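Local structure of beta-galactosidase (3TTY) at residues F45-A48 against K49-D53; Q19-K22 against A23-E26; R237-L240 against K241-T244; S56-F59 against T60-D63; D64-E67 against R68-E72. The protein hydrolyses terminal non-reducing beta-D-galactose residues of beta-D-galactosides, with a TIM-barrel glycoside hydrolase domain in each of three subunits. One frame throughout, in Å; residues are numbered along the deposited sequence.

Contact 1 of 5, residues F45-A48 against K49-D53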
loop_
_atom_site.group_PDB
_atom_site.type_symbol
_atom_site.label_atom_id
_atom_site.label_comp_id
_atom_site.label_asym_id
_atom_site.label_seq_id
_atom_site.Cartn_x
_atom_site.Cartn_y
_atom_site.Cartn_z
ATOM N N PHE A 45 22.239 -18.314 18.293
ATOM C CA PHE A 45 21.974 -16.910 18.589
ATOM C C PHE A 45 22.519 -16.458 19.928
ATOM O O PHE A 45 21.778 -15.924 20.755
ATOM C CB PHE A 45 20.470 -16.615 18.503
ATOM C CG PHE A 45 19.930 -16.590 17.086
ATOM C CD1 PHE A 45 20.386 -15.652 16.169
ATOM C CD2 PHE A 45 18.957 -17.485 16.680
ATOM C CE1 PHE A 45 19.883 -15.608 14.867
ATOM C CE2 PHE A 45 18.454 -17.456 15.377
ATOM C CZ PHE A 45 18.920 -16.513 14.469
ATOM N N SER A 46 23.819 -16.643 20.137
ATOM C CA SER A 46 24.392 -16.347 21.438
ATOM C C SER A 46 25.713 -15.603 21.325
ATOM O O SER A 46 26.582 -15.717 22.195
ATOM C CB SER A 46 24.567 -17.635 22.246
ATOM O OG SER A 46 23.402 -17.906 22.997
ATOM N N TRP A 47 25.860 -14.837 20.253
ATOM C CA TRP A 47 27.078 -14.095 20.055
ATOM C C TRP A 47 27.330 -13.218 21.288
ATOM O O TRP A 47 28.407 -13.263 21.872
ATOM C CB TRP A 47 26.999 -13.275 18.770
ATOM C CG TRP A 47 28.309 -12.735 18.319
ATOM C CD1 TRP A 47 29.439 -12.561 19.074
ATOM C CD2 TRP A 47 28.638 -12.301 16.995
ATOM N NE1 TRP A 47 30.448 -12.027 18.294
ATOM C CE2 TRP A 47 29.978 -11.862 17.016
ATOM C CE3 TRP A 47 27.921 -12.219 15.800
ATOM C CZ2 TRP A 47 30.620 -11.381 15.876
ATOM C CZ3 TRP A 47 28.557 -11.733 14.675
ATOM C CH2 TRP A 47 29.892 -11.322 14.722
ATOM N N ALA A 48 26.327 -12.463 21.712
ATOM C CA ALA A 48 26.501 -11.566 22.850
ATOM C C ALA A 48 26.728 -12.309 24.172
ATOM O O ALA A 48 27.447 -11.824 25.042
ATOM C CB ALA A 48 25.329 -10.586 22.969
ATOM N N LYS A 49 26.135 -13.484 24.329
ATOM C CA LYS A 49 26.393 -14.255 25.547
ATOM C C LYS A 49 27.860 -14.676 25.616
ATOM O O LYS A 49 28.483 -14.684 26.678
ATOM C CB LYS A 49 25.490 -15.485 25.630
ATOM C CG LYS A 49 25.576 -16.203 26.984
ATOM C CD LYS A 49 24.581 -17.337 27.067
ATOM C CE LYS A 49 24.595 -17.991 28.454
ATOM N NZ LYS A 49 24.523 -17.018 29.573
ATOM N N ILE A 50 28.415 -15.012 24.465
ATOM C CA ILE A 50 29.802 -15.425 24.401
ATOM C C ILE A 50 30.724 -14.230 24.524
ATOM O O ILE A 50 31.660 -14.229 25.327
ATOM C CB ILE A 50 30.100 -16.136 23.075
ATOM C CG1 ILE A 50 29.325 -17.458 23.008
ATOM C CG2 ILE A 50 31.597 -16.333 22.921
ATOM C CD1 ILE A 50 29.241 -18.051 21.616
ATOM N N GLN A 51 30.465 -13.201 23.730
ATOM C CA GLN A 51 31.412 -12.094 23.656
ATOM C C GLN A 51 30.807 -10.746 24.055
ATOM O O GLN A 51 30.004 -10.175 23.320
ATOM C CB GLN A 51 32.018 -12.032 22.258
ATOM C CG GLN A 51 33.185 -11.048 22.106
ATOM C CD GLN A 51 33.525 -10.785 20.643
ATOM O OE1 GLN A 51 33.039 -11.473 19.746
ATOM N NE2 GLN A 51 34.345 -9.773 20.399
ATOM N N ARG A 52 31.220 -10.228 25.208
ATOM C CA ARG A 52 30.611 -9.017 25.763
ATOM C C ARG A 52 31.344 -7.720 25.386
ATOM O O ARG A 52 30.858 -6.623 25.665
ATOM C CB ARG A 52 30.533 -9.131 27.283
ATOM C CG ARG A 52 31.888 -9.304 27.939
ATOM C CD ARG A 52 31.953 -8.532 29.249
ATOM N NE ARG A 52 31.040 -9.071 30.254
ATOM C CZ ARG A 52 30.330 -8.337 31.117
ATOM N NH1 ARG A 52 30.408 -7.001 31.100
ATOM N NH2 ARG A 52 29.534 -8.945 31.999
ATOM N N ASP A 53 32.531 -7.860 24.802
ATOM C CA ASP A 53 33.315 -6.728 24.316
ATOM C C ASP A 53 34.400 -7.234 23.362
ATOM O O ASP A 53 34.454 -8.426 23.069
ATOM C CB ASP A 53 33.897 -5.888 25.466
ATOM C CG ASP A 53 34.940 -6.644 26.285
ATOM O OD1 ASP A 53 35.612 -7.536 25.719
ATOM O OD2 ASP A 53 35.086 -6.338 27.492
#

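Contact 2 of 5, residues Q19-K22 against A23-E26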
loop_
_atom_site.group_PDB
_atom_site.type_symbol
_atom_site.label_atom_id
_atom_site.label_comp_id
_atom_site.label_asym_id
_atom_site.label_seq_id
_atom_site.Cartn_x
_atom_site.Cartn_y
_atom_site.Cartn_z
ATOM N N GLN A 19 18.389 -19.984 27.072
ATOM C CA GLN A 19 17.199 -19.189 27.394
ATOM C C GLN A 19 16.556 -19.714 28.676
ATOM O O GLN A 19 15.625 -19.112 29.212
ATOM C CB GLN A 19 16.160 -19.250 26.252
ATOM C CG GLN A 19 16.647 -18.690 24.910
ATOM C CD GLN A 19 15.640 -18.862 23.766
ATOM O OE1 GLN A 19 14.529 -19.383 23.956
ATOM N NE2 GLN A 19 16.038 -18.430 22.563
ATOM N N TRP A 20 17.038 -20.852 29.155
ATOM C CA TRP A 20 16.380 -21.542 30.263
ATOM C C TRP A 20 17.301 -21.715 31.475
ATOM O O TRP A 20 17.930 -20.764 31.900
ATOM C CB TRP A 20 15.826 -22.882 29.782
ATOM C CG TRP A 20 14.756 -22.683 28.792
ATOM C CD1 TRP A 20 14.903 -22.503 27.436
ATOM C CD2 TRP A 20 13.355 -22.589 29.061
ATOM N NE1 TRP A 20 13.671 -22.320 26.850
ATOM C CE2 TRP A 20 12.704 -22.360 27.826
ATOM C CE3 TRP A 20 12.585 -22.676 30.225
ATOM C CZ2 TRP A 20 11.319 -22.231 27.723
ATOM C CZ3 TRP A 20 11.203 -22.538 30.124
ATOM C CH2 TRP A 20 10.586 -22.319 28.879
ATOM N N ASP A 21 17.359 -22.921 32.029
ATOM C CA ASP A 21 18.256 -23.217 33.145
ATOM C C ASP A 21 18.514 -24.715 33.200
ATOM O O ASP A 21 18.062 -25.459 32.316
ATOM C CB ASP A 21 17.716 -22.681 34.480
ATOM C CG ASP A 21 16.364 -23.285 34.865
ATOM O OD1 ASP A 21 15.726 -22.781 35.821
ATOM O OD2 ASP A 21 15.937 -24.263 34.227
ATOM N N LYS A 22 19.249 -25.168 34.207
ATOM C CA LYS A 22 19.627 -26.583 34.252
ATOM C C LYS A 22 18.460 -27.535 34.508
ATOM O O LYS A 22 18.358 -28.593 33.876
ATOM C CB LYS A 22 20.772 -26.818 35.238
ATOM C CG LYS A 22 22.021 -26.073 34.824
ATOM C CD LYS A 22 23.277 -26.691 35.383
ATOM C CE LYS A 22 24.405 -26.501 34.387
ATOM N NZ LYS A 22 25.726 -26.537 35.045
ATOM N N ALA A 23 17.577 -27.158 35.424
ATOM C CA ALA A 23 16.412 -27.979 35.705
ATOM C C ALA A 23 15.603 -28.239 34.420
ATOM O O ALA A 23 15.266 -29.390 34.113
ATOM C CB ALA A 23 15.544 -27.345 36.801
ATOM N N THR A 24 15.303 -27.197 33.647
ATOM C CA THR A 24 14.520 -27.460 32.445
ATOM C C THR A 24 15.305 -28.335 31.468
ATOM O O THR A 24 14.746 -29.166 30.769
ATOM C CB THR A 24 13.911 -26.183 31.773
ATOM O OG1 THR A 24 14.260 -26.133 30.383
ATOM C CG2 THR A 24 14.330 -24.934 32.467
ATOM N N MET A 25 16.613 -28.172 31.474
ATOM C CA MET A 25 17.481 -28.988 30.655
ATOM C C MET A 25 17.353 -30.477 30.995
ATOM O O MET A 25 17.409 -31.324 30.096
ATOM C CB MET A 25 18.918 -28.507 30.797
ATOM C CG MET A 25 19.807 -28.982 29.698
ATOM S SD MET A 25 21.220 -27.900 29.428
ATOM C CE MET A 25 21.892 -28.769 28.030
ATOM N N GLU A 26 17.164 -30.801 32.277
ATOM C CA GLU A 26 16.909 -32.190 32.660
ATOM C C GLU A 26 15.600 -32.705 32.053
ATOM O O GLU A 26 15.531 -33.832 31.567
ATOM C CB GLU A 26 16.901 -32.367 34.183
ATOM C CG GLU A 26 18.264 -32.202 34.837
ATOM C CD GLU A 26 19.317 -33.130 34.244
ATOM O OE1 GLU A 26 20.381 -32.629 33.809
ATOM O OE2 GLU A 26 19.079 -34.358 34.215
HETATM O O HOH W 1 20.777 -30.127 33.987
#

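Contact 3 of 5, residues R237-L240 against K241-T244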
loop_
_atom_site.group_PDB
_atom_site.type_symbol
_atom_site.label_atom_id
_atom_site.label_comp_id
_atom_site.label_asym_id
_atom_site.label_seq_id
_atom_site.Cartn_x
_atom_site.Cartn_y
_atom_site.Cartn_z
ATOM N N ARG A 237 33.703 -20.673 7.009
ATOM C CA ARG A 237 33.943 -22.046 6.612
ATOM C C ARG A 237 35.441 -22.337 6.683
ATOM O O ARG A 237 35.844 -23.335 7.263
ATOM C CB ARG A 237 33.407 -22.286 5.197
ATOM C CG ARG A 237 33.763 -23.631 4.585
ATOM C CD ARG A 237 33.636 -23.590 3.067
ATOM N NE ARG A 237 34.747 -22.874 2.467
ATOM C CZ ARG A 237 34.811 -22.508 1.190
ATOM N NH1 ARG A 237 33.812 -22.781 0.365
ATOM N NH2 ARG A 237 35.875 -21.860 0.740
ATOM N N ASP A 238 36.261 -21.452 6.113
ATOM C CA ASP A 238 37.710 -21.678 6.064
ATOM C C ASP A 238 38.359 -21.700 7.449
ATOM O O ASP A 238 39.232 -22.519 7.723
ATOM C CB ASP A 238 38.404 -20.652 5.168
ATOM C CG ASP A 238 38.058 -20.832 3.676
ATOM O OD1 ASP A 238 37.523 -21.899 3.286
ATOM O OD2 ASP A 238 38.331 -19.895 2.889
ATOM N N GLU A 239 37.930 -20.804 8.325
ATOM C CA GLU A 239 38.471 -20.759 9.678
ATOM C C GLU A 239 38.070 -22.020 10.448
ATOM O O GLU A 239 38.860 -22.568 11.203
ATOM C CB GLU A 239 38.019 -19.473 10.395
ATOM C CG GLU A 239 38.665 -19.216 11.750
ATOM C CD GLU A 239 40.184 -19.006 11.687
ATOM O OE1 GLU A 239 40.756 -18.961 10.574
ATOM O OE2 GLU A 239 40.803 -18.881 12.769
ATOM N N LEU A 240 36.855 -22.498 10.214
ATOM C CA LEU A 240 36.374 -23.741 10.823
ATOM C C LEU A 240 37.188 -24.948 10.373
ATOM O O LEU A 240 37.648 -25.745 11.192
ATOM C CB LEU A 240 34.897 -23.975 10.482
ATOM C CG LEU A 240 33.889 -22.993 11.083
ATOM C CD1 LEU A 240 32.480 -23.291 10.599
ATOM C CD2 LEU A 240 33.957 -23.023 12.607
ATOM N N LYS A 241 37.347 -25.089 9.063
ATOM C CA LYS A 241 38.083 -26.211 8.499
ATOM C C LYS A 241 39.567 -26.216 8.893
ATOM O O LYS A 241 40.182 -27.275 8.973
ATOM C CB LYS A 241 37.917 -26.250 6.980
ATOM C CG LYS A 241 36.552 -26.770 6.530
ATOM C CD LYS A 241 36.408 -26.645 5.015
ATOM C CE LYS A 241 35.154 -27.360 4.516
ATOM N NZ LYS A 241 35.039 -28.762 5.032
ATOM N N ARG A 242 40.133 -25.042 9.150
ATOM C CA ARG A 242 41.506 -24.945 9.639
ATOM C C ARG A 242 41.706 -25.772 10.926
ATOM O O ARG A 242 42.761 -26.380 11.133
ATOM C CB ARG A 242 41.857 -23.484 9.913
ATOM C CG ARG A 242 43.276 -23.094 9.537
ATOM C CD ARG A 242 43.475 -21.578 9.617
ATOM N NE ARG A 242 43.311 -21.073 10.981
ATOM C CZ ARG A 242 44.317 -20.850 11.824
ATOM N NH1 ARG A 242 45.570 -21.083 11.445
ATOM N NH2 ARG A 242 44.071 -20.388 13.046
ATOM N N TRP A 243 40.691 -25.785 11.784
ATOM C CA TRP A 243 40.772 -26.467 13.065
ATOM C C TRP A 243 40.093 -27.831 13.041
ATOM O O TRP A 243 40.519 -28.748 13.730
ATOM C CB TRP A 243 40.154 -25.605 14.159
ATOM C CG TRP A 243 40.969 -24.413 14.508
ATOM C CD1 TRP A 243 40.743 -23.132 14.126
ATOM C CD2 TRP A 243 42.151 -24.391 15.316
ATOM N NE1 TRP A 243 41.712 -22.305 14.642
ATOM C CE2 TRP A 243 42.587 -23.054 15.379
ATOM C CE3 TRP A 243 42.883 -25.374 15.990
ATOM C CZ2 TRP A 243 43.720 -22.672 16.092
ATOM C CZ3 TRP A 243 44.003 -24.999 16.696
ATOM C CH2 TRP A 243 44.414 -23.657 16.743
ATOM N N THR A 244 39.032 -27.969 12.257
ATOM C CA THR A 244 38.349 -29.251 12.171
ATOM C C THR A 244 38.048 -29.618 10.725
ATOM O O THR A 244 36.900 -29.563 10.293
ATOM C CB THR A 244 37.049 -29.253 12.991
ATOM O OG1 THR A 244 36.163 -28.251 12.480
ATOM C CG2 THR A 244 37.355 -28.951 14.450
#

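Contact 4 of 5, residues S56-F59 against T60-D63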
loop_
_atom_site.group_PDB
_atom_site.type_symbol
_atom_site.label_atom_id
_atom_site.label_comp_id
_atom_site.label_asym_id
_atom_site.label_seq_id
_atom_site.Cartn_x
_atom_site.Cartn_y
_atom_site.Cartn_z
ATOM N N SER A 56 36.725 -10.062 25.253
ATOM C CA SER A 56 36.298 -11.068 26.228
ATOM C C SER A 56 35.412 -12.149 25.627
ATOM O O SER A 56 34.437 -11.842 24.948
ATOM C CB SER A 56 35.568 -10.403 27.394
ATOM O OG SER A 56 36.371 -9.403 27.995
ATOM N N TYR A 57 35.756 -13.409 25.900
ATOM C CA TYR A 57 35.020 -14.571 25.401
ATOM C C TYR A 57 34.705 -15.562 26.534
ATOM O O TYR A 57 35.591 -15.983 27.279
ATOM C CB TYR A 57 35.808 -15.290 24.287
ATOM C CG TYR A 57 36.049 -14.448 23.041
ATOM C CD1 TYR A 57 35.169 -14.485 21.967
ATOM C CD2 TYR A 57 37.151 -13.614 22.945
ATOM C CE1 TYR A 57 35.381 -13.714 20.838
ATOM C CE2 TYR A 57 37.374 -12.836 21.811
ATOM C CZ TYR A 57 36.489 -12.895 20.769
ATOM O OH TYR A 57 36.713 -12.132 19.654
ATOM N N ASP A 58 33.437 -15.938 26.651
ATOM C CA ASP A 58 33.023 -16.899 27.659
ATOM C C ASP A 58 32.316 -18.089 27.024
ATOM O O ASP A 58 31.249 -17.945 26.438
ATOM C CB ASP A 58 32.126 -16.249 28.712
ATOM C CG ASP A 58 31.635 -17.254 29.746
ATOM O OD1 ASP A 58 32.428 -18.130 30.156
ATOM O OD2 ASP A 58 30.453 -17.186 30.131
ATOM N N PHE A 59 32.927 -19.263 27.139
ATOM C CA PHE A 59 32.385 -20.474 26.543
ATOM C C PHE A 59 31.959 -21.486 27.607
ATOM O O PHE A 59 31.461 -22.566 27.276
ATOM C CB PHE A 59 33.418 -21.131 25.621
ATOM C CG PHE A 59 33.765 -20.324 24.394
ATOM C CD1 PHE A 59 32.953 -20.361 23.265
ATOM C CD2 PHE A 59 34.933 -19.576 24.345
ATOM C CE1 PHE A 59 33.286 -19.645 22.121
ATOM C CE2 PHE A 59 35.276 -18.860 23.206
ATOM C CZ PHE A 59 34.449 -18.897 22.089
ATOM N N THR A 60 32.156 -21.148 28.884
ATOM C CA THR A 60 31.875 -22.105 29.958
ATOM C C THR A 60 30.423 -22.581 29.948
ATOM O O THR A 60 30.157 -23.760 30.168
ATOM C CB THR A 60 32.284 -21.572 31.353
ATOM O OG1 THR A 60 31.472 -20.443 31.705
ATOM C CG2 THR A 60 33.757 -21.171 31.350
ATOM N N TRP A 61 29.496 -21.670 29.653
ATOM C CA TRP A 61 28.072 -21.993 29.586
ATOM C C TRP A 61 27.831 -23.020 28.484
ATOM O O TRP A 61 27.046 -23.961 28.638
ATOM C CB TRP A 61 27.241 -20.725 29.303
ATOM C CG TRP A 61 27.498 -20.152 27.935
ATOM C CD1 TRP A 61 28.521 -19.327 27.572
ATOM C CD2 TRP A 61 26.742 -20.400 26.742
ATOM N NE1 TRP A 61 28.446 -19.040 26.229
ATOM C CE2 TRP A 61 27.364 -19.688 25.696
ATOM C CE3 TRP A 61 25.597 -21.154 26.458
ATOM C CZ2 TRP A 61 26.875 -19.698 24.389
ATOM C CZ3 TRP A 61 25.111 -21.159 25.159
ATOM C CH2 TRP A 61 25.751 -20.440 24.142
ATOM N N LEU A 62 28.512 -22.826 27.367
ATOM C CA LEU A 62 28.354 -23.698 26.212
ATOM C C LEU A 62 29.004 -25.070 26.446
ATOM O O LEU A 62 28.453 -26.092 26.046
ATOM C CB LEU A 62 28.948 -23.029 24.971
ATOM C CG LEU A 62 28.846 -23.826 23.681
ATOM C CD1 LEU A 62 27.395 -24.105 23.403
ATOM C CD2 LEU A 62 29.507 -23.062 22.545
ATOM N N ASP A 63 30.171 -25.087 27.091
ATOM C CA ASP A 63 30.787 -26.354 27.512
ATOM C C ASP A 63 29.756 -27.251 28.198
ATOM O O ASP A 63 29.653 -28.432 27.896
ATOM C CB ASP A 63 31.946 -26.119 28.493
ATOM C CG ASP A 63 33.139 -25.444 27.854
ATOM O OD1 ASP A 63 33.145 -25.248 26.626
ATOM O OD2 ASP A 63 34.085 -25.110 28.598
HETATM O O HOH W 2 29.536 -18.613 32.264
#

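Contact 5 of 5, residues D64-E67 against R68-E72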
loop_
_atom_site.group_PDB
_atom_site.type_symbol
_atom_site.label_atom_id
_atom_site.label_comp_id
_atom_site.label_asym_id
_atom_site.label_seq_id
_atom_site.Cartn_x
_atom_site.Cartn_y
_atom_site.Cartn_z
ATOM N N ASP A 64 29.002 -26.672 29.128
ATOM C CA ASP A 64 28.052 -27.432 29.930
ATOM C C ASP A 64 26.913 -27.987 29.116
ATOM O O ASP A 64 26.504 -29.137 29.306
ATOM C CB ASP A 64 27.491 -26.578 31.051
ATOM C CG ASP A 64 28.305 -26.690 32.308
ATOM O OD1 ASP A 64 29.519 -27.015 32.207
ATOM O OD2 ASP A 64 27.724 -26.470 33.394
ATOM N N ILE A 65 26.391 -27.161 28.216
ATOM C CA ILE A 65 25.343 -27.601 27.320
ATOM C C ILE A 65 25.810 -28.785 26.477
ATOM O O ILE A 65 25.105 -29.784 26.346
ATOM C CB ILE A 65 24.875 -26.444 26.434
ATOM C CG1 ILE A 65 24.003 -25.505 27.264
ATOM C CG2 ILE A 65 24.109 -26.967 25.230
ATOM C CD1 ILE A 65 23.966 -24.092 26.724
ATOM N N ILE A 66 27.002 -28.670 25.914
ATOM C CA ILE A 66 27.535 -29.710 25.042
ATOM C C ILE A 66 27.812 -31.002 25.824
ATOM O O ILE A 66 27.519 -32.105 25.354
ATOM C CB ILE A 66 28.806 -29.225 24.320
ATOM C CG1 ILE A 66 28.433 -28.186 23.265
ATOM C CG2 ILE A 66 29.519 -30.382 23.661
ATOM C CD1 ILE A 66 29.618 -27.464 22.689
ATOM N N GLU A 67 28.358 -30.852 27.027
ATOM C CA GLU A 67 28.641 -31.996 27.880
ATOM C C GLU A 67 27.349 -32.720 28.231
ATOM O O GLU A 67 27.254 -33.933 28.083
ATOM C CB GLU A 67 29.397 -31.551 29.138
ATOM C CG GLU A 67 29.926 -32.688 30.004
ATOM C CD GLU A 67 30.799 -33.668 29.232
ATOM O OE1 GLU A 67 31.372 -33.278 28.182
ATOM O OE2 GLU A 67 30.906 -34.835 29.676
ATOM N N ARG A 68 26.342 -31.969 28.662
ATOM C CA ARG A 68 25.077 -32.574 29.057
ATOM C C ARG A 68 24.444 -33.412 27.950
ATOM O O ARG A 68 23.967 -34.521 28.195
ATOM C CB ARG A 68 24.077 -31.521 29.539
ATOM C CG ARG A 68 22.771 -32.153 30.062
ATOM C CD ARG A 68 23.064 -33.045 31.274
ATOM N NE ARG A 68 21.907 -33.819 31.736
ATOM C CZ ARG A 68 21.560 -35.015 31.264
ATOM N NH1 ARG A 68 22.266 -35.598 30.297
ATOM N NH2 ARG A 68 20.499 -35.633 31.764
ATOM N N LEU A 69 24.426 -32.862 26.739
ATOM C CA LEU A 69 23.903 -33.559 25.574
ATOM C C LEU A 69 24.747 -34.782 25.220
ATOM O O LEU A 69 24.225 -35.829 24.824
ATOM C CB LEU A 69 23.861 -32.609 24.375
ATOM C CG LEU A 69 22.818 -31.487 24.433
ATOM C CD1 LEU A 69 23.199 -30.382 23.456
ATOM C CD2 LEU A 69 21.437 -32.029 24.117
ATOM N N THR A 70 26.059 -34.636 25.338
ATOM C CA THR A 70 26.969 -35.736 25.064
ATOM C C THR A 70 26.656 -36.914 25.994
ATOM O O THR A 70 26.741 -38.068 25.590
ATOM C CB THR A 70 28.433 -35.286 25.216
ATOM O OG1 THR A 70 28.725 -34.309 24.213
ATOM C CG2 THR A 70 29.382 -36.466 25.042
ATOM N N LYS A 71 26.269 -36.608 27.231
ATOM C CA LYS A 71 25.863 -37.631 28.190
ATOM C C LYS A 71 24.690 -38.468 27.667
ATOM O O LYS A 71 24.629 -39.676 27.900
ATOM C CB LYS A 71 25.527 -36.986 29.535
ATOM C CG LYS A 71 25.726 -37.887 30.733
ATOM C CD LYS A 71 25.919 -37.078 32.022
ATOM C CE LYS A 71 24.689 -36.229 32.366
ATOM N NZ LYS A 71 24.902 -35.336 33.563
ATOM N N GLU A 72 23.772 -37.832 26.942
ATOM C CA GLU A 72 22.653 -38.542 26.317
ATOM C C GLU A 72 23.020 -39.077 24.942
ATOM O O GLU A 72 22.165 -39.595 24.234
ATOM C CB GLU A 72 21.446 -37.616 26.162
ATOM C CG GLU A 72 20.954 -37.041 27.457
ATOM C CD GLU A 72 20.703 -38.121 28.469
ATOM O OE1 GLU A 72 20.109 -39.149 28.096
ATOM O OE2 GLU A 72 21.121 -37.960 29.627
#

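Contact 1 of 5, residues F45-A48 against K49-D53
Trp47, in the short helix 47-50, and Gln51, just past its end, lie side by side, pointing the same way, and the indole donates from NE1 to the side-chain amide oxygen of Gln51 (NE1 to OE1 3.0 Å). OE1 lies in the ring plane at the indole edge, but NE1 stands above the amide carbonyl plane, since ring and amide are turned 37° apart. At its other end the amide gives NE2 to Asp53 O at 3.0 Å, so partners at both ends fix its rotation. Beneath, Ile50 N bonds to Ser46 O (3.0 Å) and Gln51 N to Trp47 O (2.8 Å), while Ile50 CG1 packs close on Ser46 O. The opposite character appears at Lys49 and Arg52: the long chain of Lys49 leads off to a cation-pi contact with Trp61, and Arg52 is exposed, though it packs against Tyr192 of the second subunit. Ser46 OG is held by Glu18, and Phe45 touches the bound galactose. Helix 47-50 follows barrel strand 39-42, with Tyr121, Tyr124 and Leu128 of helix 119-135 packed on Trp47, helix 60-71 beside Ser46 and Ile50, and Ser188 and Tyr192 of the second subunit bonded to the Ala48 backbone.

Contact 2 of 5, residues Q19-K22 against A23-E26
Asp21 is nearly fully extended (phi/psi -158°/-176°), and from Lys22 onward the backbone takes helical angles, so that the first turn closes by Met25 N to Asp21 O at 3.2 Å and Glu26 N to Lys22 O at 3.0 Å. Asp21 occupies the N-cap position. Its CG is placed between the backbone N and the carbonyl carbon, which bends the carboxylate back over the turn, where OD2 accepts from Thr24 N at 3.1 Å. The exact place of this oxygen is doubtful, because it is modelled too close to the Thr24 side chain. A capped start of this kind opens helix 22-35, the helix that follows strand 10-14, the first strand of the TIM barrel. Trp20 lies crosswise to Thr24, its CB 3.7 Å from Thr24 OG1; this buried hydroxyl has no polar partner in the model, but its placing is uncertain. The indole also makes a cation-pi contact with Arg348 and packs on Leu499 of the second subunit. On the solvent side, a water donates to Lys22 O (2.9 Å from the water oxygen) and to Glu26 OE1, tying the side chain back to the helix start. Met25 tucks its CB against Lys22 O at 3.1 Å before its extended chain leads away to Ile65. Lys22 NZ and Glu26 OE1 find their charged partners on helix 60-71, in Asp64 and Arg68 respectively.

Contact 3 of 5, residues R237-L240 against K241-T244
Leu240 and Thr244 meet toward the C-terminal end of helix 215-243 in a local, partly buried contact, just ahead of barrel strand 249-253. Near the end of the helix, Leu240 O accepts three times: from Thr244 N at 2.8 Å, from Trp243 N at 3.1 Å and from Thr244 OG1 at 3.2 Å. The Trp243 and hydroxyl donors both stand well out of the carbonyl plane. Thr244 OG1 has a further partner in Trp145 NE1, on the fourth strand of the TIM barrel, so one hydroxyl joins helix end to barrel wall. Elsewhere on the turn, Glu239 and Arg242 run alongside each other, their carboxylate and guanidinium planes 22° apart, in a salt bridge that is weak as a hydrogen bond (OE1 to NE 3.3 Å). Arg237 grips Asp238 side-on, NE and NH2 both reaching OD1, at 3.1 and 3.0 Å, from one face of the carboxylate. The Arg237 CG touches the Lys241 CE at 4.0 Å; beyond it the charges part, Arg237 to Glu268 and Lys241 to Asp270.

Contact 4 of 5, residues S56-F59 against T60-D63
Asp58 OD1 is gripped by two donors of Thr60, the hydroxyl OG1 at 2.9 Å and the backbone N at 3.3 Å. The hydroxyl meets the syn lone pair, whereas the amide comes from far above the carboxylate plane, 60° out of it. A water completes the clasp, donating to Asp58 OD2 and to Thr60 OG1, at 2.7 Å from each. Thr60 can serve OD1 twice because its chi1 of 66° sets OG1 on the same side as its own N-H. A carboxylate that accepts from the amide two residues on forms an Asx turn, and here it caps the start of helix 60-71, the helix joining the second and third strands of the TIM barrel. The helix pattern itself begins with Asp63 N to Phe59 O, a short bond of 2.8 Å and almost straight. Trp61 bends back over the turn: its NE1 approaches Asp58 O at 3.0 Å, with the oxygen in the ring plane at the edge, but the bent angle makes this a weak bond. Leu62 CB sits over the centre of one face of the indole. Phe59 meets Leu62 more loosely, Phe59 CD1 to Leu62 CD2 at 4.4 Å, the methyl lying at the phenyl edge, and Leu132 of helix 119-135 touches both. The carboxylate of Asp63 is taken up by Arg135 and Tyr136.

Contact 5 of 5, residues D64-E67 against R68-E72
The guanidinium of Arg68 has Lys71 CE over one face, 3.1 Å above the plane and offset toward the rim, and Glu72 OE2 at its edge, in plane. Arg68 NH1 reaches Glu72 OE2 at 2.7 Å on the anti lone pair; NH2 adds a weak second bond to the same oxygen. Arg68 and Lys71 lie in the last turn of helix 60-71, which packs on the outside of the TIM barrel between the second and third strands, and Glu72 follows it, so this is a salt bridge between residues four apart, across the C-terminal end of the helix. Arg68 CG lies trans to the backbone nitrogen of Arg68 (chi1 -176°) and a bend at chi2 then carries the charged end onward toward Glu72, while NE bonds Glu26 of helix 22-35. Ile65 and Leu69 lie side by side, pointing the same way, with Ile65 CG2 4.0 Å from Leu69 CD1, and Leu69 goes on to touch Ala40 and Val42 of strand 39-42 and Leu76 of strand 75-79. Backbone bonds of the helix link Arg68 N to Asp64 O at 2.9 Å and Lys71 N to Glu67 O at 3.0 Å. Thr70 doubles one such bond: its N (2.9 Å) and OG1 (2.8 Å) reach Ile66 O from opposite faces of the carbonyl plane.

In the fold
Along the chain the order is contacts 2, 1, 4, 5 and, much later, contact 3, all within the TIM-barrel domain. Contacts 4 and 5 divide helix 60-71 between them, their centres about 14 Å apart. Contact 1 lies about 9 Å from contact 4, centre to centre, and a probable backbone bond from Asp58 N to Ile50 O joins them; contact 2, on helix 22-35, lies about 12 Å from contact 5, centre to centre, and meets it through two salt bridges. Contact 3 stands apart on helix 215-243, about 10 Å or more from the others, between nearest atoms. Contacts 1 and 2 both touch the second subunit, so this part of the barrel also takes part in the assembly.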